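Local coordinates for protein endo-1,4-beta-xylanase D (Paenibacillus polymyxa, PDB 1W0N) that probably binds xylan in a calcium-dependent manner, serving as the family 36 carbohydrate-binding module of a xylan-degrading enzyme, at residues H57-A71 against T119-L131. Residues are numbered along the deposited sequence; the frame is centred on the assembly and turned at random. Where two conformers were deposited one is given.
Sequences HNISVRGASSNAGTA and TWDAYVDFIEFSL. With CA (calcium ion), chain B; MG (magnesium ion), chain C; SO4 (sulfate ion), chain D.
W120 carries N67 flat on one face of its indole: the amide is stacked with the ring, planes 11° apart, and N67 CB lies over the five-membered ring. N67 ND2 also reaches S66 OG at 2.8 Å, which holds the amide's rotation. That hydroxyl in turn accepts D121 N at 3.0 Å, while D121 OD1 binds magnesium, 2.0 Å away, alongside Y40 and four waters. From A122 on, the strand runs antiparallel to 57-65 in the module's beta-sandwich, with A64-Y123, S60-E128 and N58-S130 as hydrogen-bonded pairs. Y123 OH shares a water with S66 O. At D125 the pairing slips by one residue, D125 and F126 both facing R62: a classic beta bulge. Calcium is gripped by D125 OD1 at 2.3 Å and D125 O at 2.5 Å, with E16, E18, D35 and a water completing the site. D125 OD2 forms a salt bridge with R62 NH1 at 2.8 Å, in the guanidinium plane; an extended chain, CG anti to the backbone N (chi1 -178°), carries NH1 there. Were this arginine an alanine, D125 OD2 would probably lose its cationic partner and the carboxylate be less firmly oriented. R62 CB sits over the F126 ring. On the inner face, I127 CD1 packs against I59 CG2 at 3.7 Å; F129 receives that same methyl over its ring and turns an edge to the face of H57, T-shaped at 89°. Calcium and arginine thus probably balance one carboxylate's charge, tying the ion site to strand 57-65.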
ATOM      1  N   HIS A  57       5.708 -14.407  -0.129  1.00  5.64           N
ATOM      2  CA  HIS A  57       6.517 -13.312  -0.628  1.00  5.77           C
ATOM      3  C   HIS A  57       6.937 -12.376   0.494  1.00  6.07           C
ATOM      4  O   HIS A  57       6.293 -12.274   1.526  1.00  6.93           O
ATOM      5  CB  HIS A  57       5.734 -12.450  -1.640  1.00  6.04           C
ATOM      6  CG  HIS A  57       5.472 -13.175  -2.917  1.00  6.18           C
ATOM      7  ND1 HIS A  57       4.471 -14.103  -3.032  1.00  6.39           N
ATOM      8  CD2 HIS A  57       6.159 -13.158  -4.081  1.00  7.29           C
ATOM      9  CE1 HIS A  57       4.551 -14.632  -4.242  1.00  6.67           C
ATOM     10  NE2 HIS A  57       5.547 -14.086  -4.900  1.00  7.53           N
ATOM     11  N   ASN A  58       8.029 -11.649   0.208  1.00  6.93           N
ATOM     12  CA  ASN A  58       8.353 -10.422   0.903  1.00  7.44           C
ATOM     13  C   ASN A  58       7.733  -9.278   0.126  1.00  7.16           C
ATOM     14  O   ASN A  58       7.728  -9.276  -1.112  1.00  8.08           O
ATOM     15  CB  ASN A  58       9.868 -10.237   0.968  1.00  9.03           C
ATOM     16  CG  ASN A  58      10.578 -11.390   1.624  1.00 10.22           C
ATOM     17  OD1 ASN A  58      11.589 -11.932   1.072  1.00 16.84           O
ATOM     18  ND2 ASN A  58      10.120 -11.780   2.746  1.00  9.46           N
ATOM     19  N   ILE A  59       7.165  -8.306   0.855  1.00  7.34           N
ATOM     20  CA  ILE A  59       6.452  -7.219   0.222  1.00  6.79           C
ATOM     21  C   ILE A  59       6.952  -5.898   0.798  1.00  6.47           C
ATOM     22  O   ILE A  59       6.910  -5.702   2.014  1.00  7.40           O
ATOM     23  CB  ILE A  59       4.946  -7.316   0.429  1.00  9.14           C
ATOM     24  CG1 ILE A  59       4.404  -8.707   0.098  1.00 12.11           C
ATOM     25  CG2 ILE A  59       4.238  -6.289  -0.438  1.00  9.78           C
ATOM     26  CD1 ILE A  59       3.861  -9.416   1.230  1.00 12.73           C
ATOM     27  N   SER A  60       7.396  -4.997  -0.086  1.00  5.85           N
ATOM     28  CA  SER A  60       7.830  -3.680   0.341  1.00  5.74           C
ATOM     29  C   SER A  60       6.979  -2.616  -0.337  1.00  5.37           C
ATOM     30  O   SER A  60       6.550  -2.773  -1.477  1.00  5.97           O
ATOM     31  CB  SER A  60       9.302  -3.450   0.043  1.00  7.41           C
ATOM     32  OG  SER A  60      10.156  -4.208   0.883  1.00  9.30           O
ATOM     33  N   VAL A  61       6.744  -1.529   0.398  1.00  4.78           N
ATOM     34  CA  VAL A  61       6.048  -0.367  -0.133  1.00  4.54           C
ATOM     35  C   VAL A  61       6.876   0.853   0.243  1.00  4.40           C
ATOM     36  O   VAL A  61       7.273   1.011   1.401  1.00  4.68           O
ATOM     37  CB  VAL A  61       4.609  -0.245   0.414  1.00  5.14           C
ATOM     38  CG1 VAL A  61       3.970   1.101   0.044  1.00  5.40           C
ATOM     39  CG2 VAL A  61       3.755  -1.381  -0.136  1.00  6.45           C
ATOM     40  N   ARG A  62       7.135   1.725  -0.751  1.00  4.35           N
ATOM     41  CA  ARG A  62       7.709   3.027  -0.469  1.00  4.48           C
ATOM     42  C   ARG A  62       6.557   4.006  -0.249  1.00  4.20           C
ATOM     43  O   ARG A  62       5.641   4.082  -1.070  1.00  4.72           O
ATOM     44  CB  ARG A  62       8.614   3.501  -1.606  1.00  4.94           C
ATOM     45  CG  ARG A  62       9.268   4.836  -1.309  1.00  5.12           C
ATOM     46  CD  ARG A  62      10.376   5.166  -2.285  1.00  5.84           C
ATOM     47  NE  ARG A  62      11.127   6.351  -1.896  1.00  6.33           N
ATOM     48  CZ  ARG A  62      11.139   7.530  -2.522  1.00  5.88           C
ATOM     49  NH1 ARG A  62      10.342   7.787  -3.552  1.00  6.62           N
ATOM     50  NH2 ARG A  62      11.976   8.488  -2.094  1.00  6.72           N
ATOM     51  N   GLY A  63       6.601   4.708   0.881  1.00  4.17           N
ATOM     52  CA  GLY A  63       5.521   5.592   1.253  1.00  4.06           C
ATOM     53  C   GLY A  63       5.997   6.681   2.195  1.00  3.84           C
ATOM     54  O   GLY A  63       7.162   6.732   2.581  1.00  4.47           O
ATOM     55  N   ALA A  64       5.053   7.552   2.565  1.00  3.87           N
ATOM     56  CA  ALA A  64       5.335   8.642   3.491  1.00  3.92           C
ATOM     57  C   ALA A  64       4.048   9.042   4.173  1.00  3.76           C
ATOM     58  O   ALA A  64       2.951   8.712   3.715  1.00  4.57           O
ATOM     59  CB  ALA A  64       5.944   9.844   2.754  1.00  4.64           C
ATOM     60  N   SER A  65       4.182   9.779   5.279  1.00  4.36           N
ATOM     61  CA  SER A  65       3.052  10.383   5.951  1.00  4.23           C
ATOM     62  C   SER A  65       2.861  11.829   5.488  1.00  4.39           C
ATOM     63  O   SER A  65       3.824  12.512   5.122  1.00  5.12           O
ATOM     64  CB  SER A  65       3.330  10.375   7.455  1.00  4.69           C
ATOM     65  OG  SER A  65       2.246  10.969   8.153  1.00  5.01           O
ATOM     66  N   SER A  66       1.619  12.295   5.583  1.00  4.58           N
ATOM     67  CA  SER A  66       1.318  13.699   5.380  1.00  5.00           C
ATOM     68  C   SER A  66       1.872  14.601   6.475  1.00  5.68           C
ATOM     69  O   SER A  66       1.943  15.814   6.287  1.00  7.61           O
ATOM     70  CB  SER A  66      -0.195  13.894   5.272  1.00  5.58           C
ATOM     71  OG  SER A  66      -0.862  13.453   6.445  1.00  5.67           O
ATOM     72  N   ASN A  67       2.248  14.009   7.615  1.00  5.66           N
ATOM     73  CA  ASN A  67       2.642  14.791   8.775  1.00  6.78           C
ATOM     74  C   ASN A  67       3.873  14.164   9.421  1.00  6.45           C
ATOM     75  O   ASN A  67       4.362  13.111   9.011  1.00  6.36           O
ATOM     76  CB  ASN A  67       1.460  14.871   9.750  1.00  8.78           C
ATOM     77  CG  ASN A  67       0.386  15.832   9.285  1.00 11.19           C
ATOM     78  OD1 ASN A  67       0.157  16.878   9.964  1.00 16.75           O
ATOM     79  ND2 ASN A  67      -0.313  15.540   8.246  1.00 10.50           N
ATOM     80  N   ALA A  68       4.383  14.848  10.468  1.00  7.13           N
ATOM     81  CA  ALA A  68       5.500  14.309  11.213  1.00  7.52           C
ATOM     82  C   ALA A  68       5.171  12.962  11.849  1.00  7.10           C
ATOM     83  O   ALA A  68       6.084  12.151  12.058  1.00  8.15           O
ATOM     84  CB  ALA A  68       5.917  15.313  12.278  1.00  8.56           C
ATOM     85  N   GLY A  69       3.910  12.745  12.196  1.00  6.77           N
ATOM     86  CA  GLY A  69       3.495  11.527  12.836  1.00  6.66           C
ATOM     87  C   GLY A  69       3.149  10.399  11.872  1.00  6.08           C
ATOM     88  O   GLY A  69       3.561  10.386  10.704  1.00  6.19           O
ATOM     89  N   THR A  70       2.398   9.433  12.385  1.00  6.47           N
ATOM     90  CA  THR A  70       2.247   8.138  11.744  1.00  6.32           C
ATOM     91  C   THR A  70       1.030   8.061  10.837  1.00  6.10           C
ATOM     92  O   THR A  70      -0.064   8.485  11.197  1.00  7.05           O
ATOM     93  CB  THR A  70       2.091   7.083  12.850  1.00  7.26           C
ATOM     94  OG1 THR A  70       3.230   7.131  13.710  1.00  8.29           O
ATOM     95  CG2 THR A  70       1.969   5.676  12.285  1.00  8.19           C
ATOM     96  N   ALA A  71       1.264   7.463   9.659  1.00  6.02           N
ATOM     97  CA  ALA A  71       0.212   6.990   8.771  1.00  6.34           C
ATOM     98  C   ALA A  71       0.407   5.474   8.634  1.00  6.53           C
ATOM     99  O   ALA A  71       1.527   5.005   8.516  1.00  8.95           O
ATOM    100  CB  ALA A  71       0.327   7.660   7.410  1.00  7.32           C
ATOM    101  N   THR A 119      -4.892   7.755  12.135  1.00 17.12           N
ATOM    102  CA  THR A 119      -3.693   8.158  11.654  1.00 15.52           C
ATOM    103  C   THR A 119      -3.728   9.282  10.652  1.00 11.41           C
ATOM    104  O   THR A 119      -4.811   9.697  10.244  1.00 12.58           O
ATOM    105  CB  THR A 119      -2.996   7.024  10.996  1.00 13.39           C
ATOM    106  OG1 THR A 119      -3.483   6.799   9.679  1.00 15.18           O
ATOM    107  CG2 THR A 119      -3.078   5.719  11.736  1.00 16.14           C
ATOM    108  N   TRP A 120      -2.573   9.794  10.292  1.00  8.84           N
ATOM    109  CA  TRP A 120      -2.434  10.787   9.259  1.00  7.01           C
ATOM    110  C   TRP A 120      -2.679  10.122   7.903  1.00  5.98           C
ATOM    111  O   TRP A 120      -3.092   8.979   7.794  1.00  8.77           O
ATOM    112  CB  TRP A 120      -1.063  11.441   9.389  1.00  7.15           C
ATOM    113  CG  TRP A 120      -0.935  12.241  10.644  1.00  7.89           C
ATOM    114  CD1 TRP A 120      -0.174  11.952  11.719  1.00  9.76           C
ATOM    115  CD2 TRP A 120      -1.633  13.454  10.942  1.00  8.99           C
ATOM    116  NE1 TRP A 120      -0.330  12.912  12.673  1.00 10.84           N
ATOM    117  CE2 TRP A 120      -1.235  13.842  12.226  1.00 10.23           C
ATOM    118  CE3 TRP A 120      -2.557  14.247  10.246  1.00 10.55           C
ATOM    119  CZ2 TRP A 120      -1.722  15.019  12.844  1.00 12.31           C
ATOM    120  CZ3 TRP A 120      -3.037  15.382  10.857  1.00 12.57           C
ATOM    121  CH2 TRP A 120      -2.616  15.757  12.143  1.00 13.28           C
ATOM    122  N   ASP A 121      -2.462  10.889   6.854  1.00  5.10           N
ATOM    123  CA  ASP A 121      -2.712  10.410   5.510  1.00  4.43           C
ATOM    124  C   ASP A 121      -1.456   9.780   4.953  1.00  4.37           C
ATOM    125  O   ASP A 121      -0.340  10.142   5.331  1.00  5.27           O
ATOM    126  CB  ASP A 121      -3.215  11.565   4.667  1.00  4.65           C
ATOM    127  CG  ASP A 121      -4.487  12.141   5.249  1.00  5.01           C
ATOM    128  OD1 ASP A 121      -5.278  11.316   5.774  1.00  5.50           O
ATOM    129  OD2 ASP A 121      -4.707  13.375   5.191  1.00  5.78           O
ATOM    130  N   ALA A 122      -1.658   8.786   4.082  1.00  4.37           N
ATOM    131  CA  ALA A 122      -0.541   8.045   3.517  1.00  4.47           C
ATOM    132  C   ALA A 122      -0.339   8.393   2.057  1.00  4.24           C
ATOM    133  O   ALA A 122      -1.287   8.414   1.265  1.00  5.80           O
ATOM    134  CB  ALA A 122      -0.755   6.552   3.635  1.00  5.48           C
ATOM    135  N   TYR A 123       0.909   8.610   1.706  1.00  4.27           N
ATOM    136  CA  TYR A 123       1.336   8.725   0.330  1.00  4.27           C
ATOM    137  C   TYR A 123       2.001   7.408  -0.036  1.00  4.22           C
ATOM    138  O   TYR A 123       2.893   6.941   0.696  1.00  4.75           O
ATOM    139  CB  TYR A 123       2.317   9.880   0.207  1.00  4.68           C
ATOM    140  CG  TYR A 123       1.804  11.212   0.717  1.00  4.81           C
ATOM    141  CD1 TYR A 123       0.538  11.676   0.399  1.00  5.97           C
ATOM    142  CD2 TYR A 123       2.623  12.035   1.475  1.00  4.84           C
ATOM    143  CE1 TYR A 123       0.089  12.920   0.836  1.00  6.31           C
ATOM    144  CE2 TYR A 123       2.201  13.287   1.894  1.00  5.18           C
ATOM    145  CZ  TYR A 123       0.932  13.726   1.570  1.00  5.40           C
ATOM    146  OH  TYR A 123       0.503  14.967   1.970  1.00  6.59           O
ATOM    147  N   VAL A 124       1.610   6.860  -1.192  0.50  4.28           N
ATOM    148  CA  VAL A 124       2.079   5.534  -1.603  0.50  4.43           C
ATOM    149  C   VAL A 124       2.754   5.696  -2.948  0.50  4.15           C
ATOM    150  O   VAL A 124       2.150   6.257  -3.885  0.50  4.17           O
ATOM    151  CB  VAL A 124       0.855   4.581  -1.720  0.50  5.00           C
ATOM    152  CG1 VAL A 124       1.309   3.208  -2.083  0.50  6.09           C
ATOM    153  CG2 VAL A 124       0.101   4.493  -0.387  0.50  6.06           C
ATOM    154  N   ASP A 125       3.988   5.218  -3.046  1.00  4.52           N
ATOM    155  CA  ASP A 125       4.766   5.370  -4.283  1.00  4.50           C
ATOM    156  C   ASP A 125       4.635   4.124  -5.172  1.00  4.69           C
ATOM    157  O   ASP A 125       4.255   4.220  -6.345  1.00  5.46           O
ATOM    158  CB  ASP A 125       6.220   5.650  -3.891  1.00  4.98           C
ATOM    159  CG  ASP A 125       7.145   5.938  -5.055  1.00  5.73           C
ATOM    160  OD1 ASP A 125       6.683   5.896  -6.211  1.00  6.86           O
ATOM    161  OD2 ASP A 125       8.349   6.191  -4.812  1.00  6.83           O
ATOM    162  N   PHE A 126       4.960   2.967  -4.604  1.00  4.91           N
ATOM    163  CA  PHE A 126       4.937   1.705  -5.337  1.00  4.91           C
ATOM    164  C   PHE A 126       4.924   0.568  -4.323  1.00  5.05           C
ATOM    165  O   PHE A 126       5.225   0.763  -3.135  1.00  5.32           O
ATOM    166  CB  PHE A 126       6.151   1.562  -6.275  1.00  5.61           C
ATOM    167  CG  PHE A 126       7.488   1.567  -5.577  1.00  6.26           C
ATOM    168  CD1 PHE A 126       7.961   0.441  -4.883  1.00  7.48           C
ATOM    169  CD2 PHE A 126       8.295   2.700  -5.652  1.00  6.94           C
ATOM    170  CE1 PHE A 126       9.210   0.446  -4.261  1.00  8.62           C
ATOM    171  CE2 PHE A 126       9.567   2.699  -5.061  1.00  8.44           C
ATOM    172  CZ  PHE A 126      10.005   1.571  -4.360  1.00  8.91           C
ATOM    173  N   ILE A 127       4.614  -0.626  -4.846  1.00  5.31           N
ATOM    174  CA  ILE A 127       4.733  -1.876  -4.118  1.00  5.19           C
ATOM    175  C   ILE A 127       5.697  -2.777  -4.881  1.00  5.46           C
ATOM    176  O   ILE A 127       5.759  -2.744  -6.110  1.00  6.52           O
ATOM    177  CB  ILE A 127       3.341  -2.551  -3.938  1.00  5.80           C
ATOM    178  CG1 ILE A 127       3.403  -3.746  -2.982  1.00  6.27           C
ATOM    179  CG2 ILE A 127       2.736  -2.953  -5.277  1.00  6.72           C
ATOM    180  CD1 ILE A 127       2.048  -4.121  -2.407  1.00  7.51           C
ATOM    181  N   GLU A 128       6.445  -3.595  -4.131  1.00  5.47           N
ATOM    182  CA  GLU A 128       7.383  -4.536  -4.725  1.00  5.98           C
ATOM    183  C   GLU A 128       7.247  -5.878  -4.020  1.00  5.88           C
ATOM    184  O   GLU A 128       7.372  -5.976  -2.810  1.00  7.54           O
ATOM    185  CB  GLU A 128       8.825  -4.030  -4.572  1.00  8.25           C
ATOM    186  CG  GLU A 128       9.797  -4.733  -5.439  0.50 12.68           C
ATOM    187  CD  GLU A 128      11.269  -4.562  -4.993  0.50 24.87           C
ATOM    188  OE1 GLU A 128      11.618  -3.960  -3.977  0.50 27.08           O
ATOM    189  OE2 GLU A 128      12.164  -5.154  -5.647  0.50 28.38           O
ATOM    190  N   PHE A 129       7.042  -6.941  -4.817  1.00  6.57           N
ATOM    191  CA  PHE A 129       7.024  -8.309  -4.340  1.00  6.80           C
ATOM    192  C   PHE A 129       8.302  -8.998  -4.718  1.00  7.46           C
ATOM    193  O   PHE A 129       8.816  -8.845  -5.830  1.00  8.76           O
ATOM    194  CB  PHE A 129       5.860  -9.079  -5.012  1.00  7.51           C
ATOM    195  CG  PHE A 129       4.503  -8.620  -4.572  1.00  7.26           C
ATOM    196  CD1 PHE A 129       3.833  -7.591  -5.222  1.00  9.45           C
ATOM    197  CD2 PHE A 129       3.878  -9.235  -3.504  1.00  8.51           C
ATOM    198  CE1 PHE A 129       2.572  -7.177  -4.758  1.00  9.83           C
ATOM    199  CE2 PHE A 129       2.643  -8.849  -3.077  1.00 10.04           C
ATOM    200  CZ  PHE A 129       2.004  -7.790  -3.683  1.00 10.23           C
ATOM    201  N   SER A 130       8.822  -9.817  -3.788  1.00  7.58           N
ATOM    202  CA  SER A 130       9.983 -10.615  -4.059  1.00  8.69           C
ATOM    203  C   SER A 130       9.864 -11.925  -3.294  1.00  8.71           C
ATOM    204  O   SER A 130       9.054 -12.068  -2.379  1.00  9.19           O
ATOM    205  CB  SER A 130      11.243  -9.881  -3.663  1.00 10.20           C
ATOM    206  OG  SER A 130      11.243  -9.554  -2.309  1.00 11.62           O
ATOM    207  N   LEU A 131      10.671 -12.900  -3.666  1.00 10.98           N
ATOM    208  CA  LEU A 131      10.641 -14.174  -3.011  1.00 14.62           C
ATOM    209  C   LEU A 131      11.572 -14.245  -1.862  1.00 16.13           C
ATOM    210  O   LEU A 131      12.571 -13.525  -1.844  1.00 20.08           O
ATOM    211  CB  LEU A 131      10.904 -15.293  -4.028  1.00 14.63           C
ATOM    212  CG  LEU A 131       9.834 -15.435  -5.112  1.00 15.47           C
ATOM    213  CD1 LEU A 131      10.330 -16.363  -6.258  1.00 21.12           C
ATOM    214  CD2 LEU A 131       8.533 -15.988  -4.541  1.00 15.34           C
ATOM    215  OXT LEU A 131      11.366 -15.054  -0.906  1.00 18.80           O
TER
HETATM  216 CA    CA B1132       5.265   5.851  -8.000  1.00  6.09          CA
HETATM  217 MG    MG C1133      -7.015  11.375   6.814  1.00  6.20          MG
HETATM  218  S   SO4 D1134       4.980 -15.563  -7.641  0.50  7.85           S
HETATM  219  O1  SO4 D1134       6.243 -15.870  -8.117  0.50  9.14           O
HETATM  220  O2  SO4 D1134       4.609 -16.411  -6.613  0.50 21.44           O
HETATM  221  O3  SO4 D1134       4.924 -14.126  -7.323  0.50 22.42           O
HETATM  222  O4  SO4 D1134       4.294 -15.835  -8.939  0.50 20.71           O
HETATM  223  O   HOH W   1       2.151  16.457   3.218  1.00 10.55           O
HETATM  224  O   HOH W   2      -6.439   9.679   7.830  1.00  8.32           O
HETATM  225  O   HOH W   3      -7.325  13.194   5.852  1.00  6.66           O
HETATM  226  O   HOH W   4       7.211   6.852  -9.026  1.00  9.66           O
HETATM  227  O   HOH W   5      -8.817  11.521   7.788  1.00  9.32           O
HETATM  228  O   HOH W   6      -6.124  12.420   8.413  1.00  8.53           O